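Local coordinates for transcriptional regulator, LacI family (Burkholderia phymatum, PDB 2RGY), which probably regulates transcription as a LacI-family DNA-binding protein whose periplasmic-binding-protein-like core is expected to respond to a sugar or similar small ligand, at residues N97-F100 against A106-C109. Numbering follows the deposited sequence.
Sequences NRAF and ASFC
Ser107 and Phe108 of strand 107-108 each hydrogen-bond to the loop 97-100. Ser107 OG donates to Arg98 O at 2.6 Å, approaching from above the carbonyl plane, 36° out of it. With OG anti to the backbone N (chi1 170°), the hydroxyl reaches across the gap and also lies 3.3 Å from Ala99 CA. The second bond, Asn97 N to Phe108 O at 3.0 Å, is bent to 144° at the hydrogen and extends the pairing of parallel strands 93-96 and 107-108, in which Phe95 bonds to both Ala106 and Phe108.

Van der Waals contacts lie at the two ends of this pair of bonds. Cys109 SG rests on the peptide joining Asn97 and Arg98, 3.4 Å from Asn97 C, while Phe100 brings one side of its ring, CD2, obliquely to Ala106 CB at 3.9 Å.

The polar ends of Asn97 and Arg98 serve other parts of the fold: Asn97 OD1 bonds to His112 on helix 112-125, and Arg98 forms a salt bridge with Asp80 and bonds to the carbonyls of Ser75 and Leu78. The contact lies at the edge of the five-stranded parallel sheet, where strand 107-108 is the outermost within the chain, with Phe100 packed on helix 80-89 and Ala106 and Phe108 on helix 244-260.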
loop_
_atom_site.group_PDB
_atom_site.type_symbol
_atom_site.label_atom_id
_atom_site.label_comp_id
_atom_site.label_asym_id
_atom_site.label_seq_id
_atom_site.Cartn_x
_atom_site.Cartn_y
_atom_site.Cartn_z
ATOM N N ASN A 97 -0.188 -6.187 -17.659
ATOM C CA ASN A 97 -0.860 -7.384 -17.149
ATOM C C ASN A 97 -2.008 -7.999 -17.955
ATOM O O ASN A 97 -2.795 -8.779 -17.411
ATOM C CB ASN A 97 -1.333 -7.129 -15.716
ATOM C CG ASN A 97 -1.288 -8.381 -14.854
ATOM O OD1 ASN A 97 -0.325 -9.152 -14.905
ATOM N ND2 ASN A 97 -2.323 -8.575 -14.038
ATOM N N ARG A 98 -2.130 -7.638 -19.229
ATOM C CA ARG A 98 -3.147 -8.232 -20.100
ATOM C C ARG A 98 -2.737 -8.057 -21.551
ATOM O O ARG A 98 -2.004 -7.131 -21.890
ATOM C CB ARG A 98 -4.547 -7.647 -19.861
ATOM C CG ARG A 98 -4.740 -6.195 -20.182
ATOM C CD ARG A 98 -6.129 -5.793 -19.720
ATOM N NE ARG A 98 -7.175 -6.499 -20.451
ATOM C CZ ARG A 98 -8.438 -6.595 -20.050
ATOM N NH1 ARG A 98 -8.820 -6.038 -18.910
ATOM N NH2 ARG A 98 -9.328 -7.230 -20.808
ATOM N N ALA A 99 -3.205 -8.960 -22.401
ATOM C CA ALA A 99 -2.853 -8.939 -23.817
ATOM C C ALA A 99 -3.596 -7.896 -24.645
ATOM O O ALA A 99 -4.636 -7.376 -24.233
ATOM C CB ALA A 99 -3.074 -10.338 -24.416
ATOM N N PHE A 100 -3.040 -7.593 -25.816
ATOM C CA PHE A 100 -3.636 -6.638 -26.738
ATOM C C PHE A 100 -3.338 -7.123 -28.163
ATOM O O PHE A 100 -2.437 -6.617 -28.850
ATOM C CB PHE A 100 -3.063 -5.241 -26.504
ATOM C CG PHE A 100 -3.784 -4.169 -27.256
ATOM C CD1 PHE A 100 -5.159 -3.993 -27.089
ATOM C CD2 PHE A 100 -3.105 -3.362 -28.167
ATOM C CE1 PHE A 100 -5.851 -3.021 -27.820
ATOM C CE2 PHE A 100 -3.784 -2.383 -28.907
ATOM C CZ PHE A 100 -5.154 -2.213 -28.737
ATOM N N ALA A 106 2.178 -3.552 -27.480
ATOM C CA ALA A 106 1.610 -2.504 -26.634
ATOM C C ALA A 106 1.182 -3.200 -25.337
ATOM O O ALA A 106 0.635 -2.579 -24.423
ATOM C CB ALA A 106 0.400 -1.870 -27.308
ATOM N N SER A 107 1.442 -4.504 -25.280
ATOM C CA SER A 107 1.100 -5.333 -24.131
ATOM C C SER A 107 2.339 -5.908 -23.441
ATOM O O SER A 107 3.202 -6.514 -24.082
ATOM C CB SER A 107 0.188 -6.486 -24.566
ATOM O OG SER A 107 0.027 -7.420 -23.510
ATOM N N PHE A 108 2.413 -5.695 -22.131
ATOM C CA PHE A 108 3.514 -6.192 -21.315
ATOM C C PHE A 108 2.885 -7.034 -20.217
ATOM O O PHE A 108 2.256 -6.514 -19.295
ATOM C CB PHE A 108 4.306 -5.020 -20.753
ATOM C CG PHE A 108 5.194 -4.372 -21.776
ATOM C CD1 PHE A 108 6.554 -4.699 -21.843
ATOM C CD2 PHE A 108 4.662 -3.479 -22.719
ATOM C CE1 PHE A 108 7.375 -4.155 -22.839
ATOM C CE2 PHE A 108 5.469 -2.927 -23.723
ATOM C CZ PHE A 108 6.832 -3.263 -23.784
ATOM N N CYS A 109 3.052 -8.345 -20.331
ATOM C CA CYS A 109 2.434 -9.266 -19.389
ATOM C C CYS A 109 3.350 -10.415 -18.997
ATOM O O CYS A 109 4.005 -11.006 -19.842
ATOM C CB CYS A 109 1.153 -9.825 -20.030
ATOM S SG CYS A 109 -0.065 -10.563 -18.904
#